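Local coordinates for protein O-methyltransferase (Saccharopolyspora spinosa, PDB 4CE0) that probably transfers a methyl group from S-adenosylmethionine to the 4'-hydroxyl of the rhamnose on spinosyn, as a magnesium-binding O-methyltransferase of antibiotic biosynthesis, at residues A[198-203]-A[207-212]. Sequence-based numbering, arbitrary orientation.
With MG (magnesium ion), chain C.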
loop_
_atom_site.group_PDB
_atom_site.type_symbol
_atom_site.label_atom_id
_atom_site.label_comp_id
_atom_site.label_asym_id
_atom_site.label_seq_id
_atom_site.Cartn_x
_atom_site.Cartn_y
_atom_site.Cartn_z
ATOM N N ASN A 198 -3.905 33.956 -6.975
ATOM C CA ASN A 198 -2.611 33.773 -7.596
ATOM C C ASN A 198 -2.497 32.587 -8.554
ATOM O O ASN A 198 -1.695 32.647 -9.492
ATOM C CB ASN A 198 -1.519 33.707 -6.515
ATOM C CG ASN A 198 -1.431 35.020 -5.693
ATOM O OD1 ASN A 198 -1.010 36.029 -6.215
ATOM N ND2 ASN A 198 -1.820 34.983 -4.424
ATOM N N LEU A 199 -3.266 31.511 -8.341
ATOM C CA LEU A 199 -3.051 30.296 -9.138
ATOM C C LEU A 199 -4.160 29.990 -10.131
ATOM O O LEU A 199 -3.913 29.366 -11.160
ATOM C CB LEU A 199 -2.791 29.085 -8.230
ATOM C CG LEU A 199 -1.595 29.194 -7.284
ATOM C CD1 LEU A 199 -1.488 27.906 -6.436
ATOM C CD2 LEU A 199 -0.287 29.455 -8.046
ATOM N N TYR A 200 -5.385 30.416 -9.845
ATOM C CA TYR A 200 -6.451 30.173 -10.809
ATOM C C TYR A 200 -6.136 30.687 -12.210
ATOM O O TYR A 200 -6.467 30.031 -13.185
ATOM C CB TYR A 200 -7.770 30.789 -10.390
ATOM C CG TYR A 200 -8.899 30.330 -11.297
ATOM C CD1 TYR A 200 -9.418 29.062 -11.164
ATOM C CD2 TYR A 200 -9.435 31.165 -12.298
ATOM C CE1 TYR A 200 -10.440 28.615 -11.968
ATOM C CE2 TYR A 200 -10.468 30.712 -13.132
ATOM C CZ TYR A 200 -10.967 29.421 -12.941
ATOM O OH TYR A 200 -11.996 28.892 -13.708
ATOM N N PRO A 201 -5.522 31.876 -12.314
ATOM C CA PRO A 201 -5.199 32.379 -13.661
ATOM C C PRO A 201 -4.247 31.452 -14.425
ATOM O O PRO A 201 -4.278 31.461 -15.654
ATOM C CB PRO A 201 -4.541 33.743 -13.393
ATOM C CG PRO A 201 -5.038 34.165 -12.020
ATOM C CD PRO A 201 -5.201 32.851 -11.254
ATOM N N LYS A 202 -3.453 30.640 -13.719
ATOM C CA LYS A 202 -2.516 29.714 -14.372
ATOM C C LYS A 202 -3.168 28.396 -14.767
ATOM O O LYS A 202 -2.540 27.548 -15.438
ATOM C CB LYS A 202 -1.322 29.414 -13.445
ATOM C CG LYS A 202 -0.397 30.593 -13.256
ATOM C CD LYS A 202 0.465 30.480 -12.008
ATOM C CE LYS A 202 1.397 31.697 -11.898
ATOM N NZ LYS A 202 1.990 31.820 -10.542
ATOM N N LEU A 203 -4.400 28.196 -14.320
ATOM C CA LEU A 203 -5.140 26.985 -14.620
ATOM C C LEU A 203 -5.585 26.961 -16.061
ATOM O O LEU A 203 -6.353 27.827 -16.510
ATOM C CB LEU A 203 -6.378 26.867 -13.742
ATOM C CG LEU A 203 -7.191 25.578 -13.872
ATOM C CD1 LEU A 203 -6.412 24.318 -13.409
ATOM C CD2 LEU A 203 -8.484 25.687 -13.070
ATOM N N GLY A 207 -9.038 22.418 -17.085
ATOM C CA GLY A 207 -8.366 22.061 -15.834
ATOM C C GLY A 207 -9.365 22.093 -14.687
ATOM O O GLY A 207 -10.470 22.615 -14.850
ATOM N N PHE A 208 -8.972 21.572 -13.530
ATOM C CA PHE A 208 -9.879 21.439 -12.394
ATOM C C PHE A 208 -9.452 22.281 -11.215
ATOM O O PHE A 208 -8.256 22.336 -10.840
ATOM C CB PHE A 208 -9.934 19.980 -11.922
ATOM C CG PHE A 208 -10.659 19.059 -12.857
ATOM C CD1 PHE A 208 -9.976 18.410 -13.878
ATOM C CD2 PHE A 208 -12.033 18.816 -12.695
ATOM C CE1 PHE A 208 -10.640 17.564 -14.747
ATOM C CE2 PHE A 208 -12.697 17.966 -13.552
ATOM C CZ PHE A 208 -12.007 17.330 -14.581
ATOM N N VAL A 209 -10.445 22.917 -10.606
ATOM C CA VAL A 209 -10.284 23.461 -9.266
ATOM C C VAL A 209 -11.047 22.572 -8.302
ATOM O O VAL A 209 -12.262 22.339 -8.471
ATOM C CB VAL A 209 -10.832 24.891 -9.105
ATOM C CG1 VAL A 209 -10.466 25.385 -7.721
ATOM C CG2 VAL A 209 -10.266 25.784 -10.120
ATOM N N ILE A 210 -10.320 22.087 -7.295
ATOM C CA ILE A 210 -10.863 21.265 -6.245
ATOM C C ILE A 210 -10.828 22.032 -4.919
ATOM O O ILE A 210 -9.796 22.553 -4.495
ATOM C CB ILE A 210 -10.087 19.956 -6.144
ATOM C CG1 ILE A 210 -10.257 19.131 -7.423
ATOM C CG2 ILE A 210 -10.574 19.132 -4.967
ATOM C CD1 ILE A 210 -9.340 17.961 -7.489
ATOM N N ILE A 211 -11.978 22.128 -4.274
ATOM C CA ILE A 211 -12.098 22.879 -3.014
ATOM C C ILE A 211 -12.379 21.857 -1.907
ATOM O O ILE A 211 -13.482 21.331 -1.809
ATOM C CB ILE A 211 -13.235 23.885 -3.054
ATOM C CG1 ILE A 211 -13.185 24.752 -4.315
ATOM C CG2 ILE A 211 -13.203 24.754 -1.803
ATOM C CD1 ILE A 211 -12.042 25.752 -4.348
ATOM N N ASP A 212 -11.398 21.575 -1.062
ATOM C CA ASP A 212 -11.540 20.422 -0.208
ATOM C C ASP A 212 -12.614 20.638 0.863
ATOM O O ASP A 212 -13.235 19.681 1.289
ATOM C CB ASP A 212 -10.198 20.045 0.447
ATOM C CG ASP A 212 -10.269 18.713 1.177
ATOM O OD1 ASP A 212 -10.276 17.668 0.489
ATOM O OD2 ASP A 212 -10.345 18.696 2.430
HETATM MG MG MG C . -9.680 19.918 3.852
HETATM O O HOH W 1 -8.479 18.312 4.686
HETATM O O HOH W 2 -11.029 18.904 5.382
HETATM O O HOH W 3 -9.054 20.775 5.645
#
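OD2 of Asp212 lies 2.0 Å from the magnesium ion, whose shell also holds three waters, Asp185 and Asp213, while OD1 of the same carboxylate forms salt bridges with Arg183 and Arg59. With one oxygen on the metal and the other on two guanidinium groups, the carboxylate is fixed in its rotation; its oxygen, a hard anionic donor, suits a hard cation such as magnesium. Across the segments, toward the start and middle of strand 207-211, the meeting is van der Waals packing around CG2 of Val209. This methyl sits at the edge of the Tyr200 ring, in its plane, 3.4 Å from CE1; the long, flat ring reaches it although the CB of Tyr200 does not point there. The arrangement belongs to the Rossmann-like methyltransferase fold: after helix 189-199 comes a 3-10 turn at 200-202, followed by the hydrogen bond from Leu203 N to Tyr200 O (3.0 Å), and a few residues later the chain enters strand 207-211, parallel to 179-184. Leu203 turns its CG anti to its backbone N (chi1 -175°), and its forked end divides: CD2 presses on Val209 CG2 at 3.4 Å, tight for two carbons, while CD1 lies 3.8 Å from CA of Gly207 and 3.7 Å from O of Phe208. Having no side chain, Gly207 leaves room for that methyl. Branched Val209 suits an inner strand and points toward the turn; Phe208 points away, packing its ring on Cys66 and Val70 of helix 56-73.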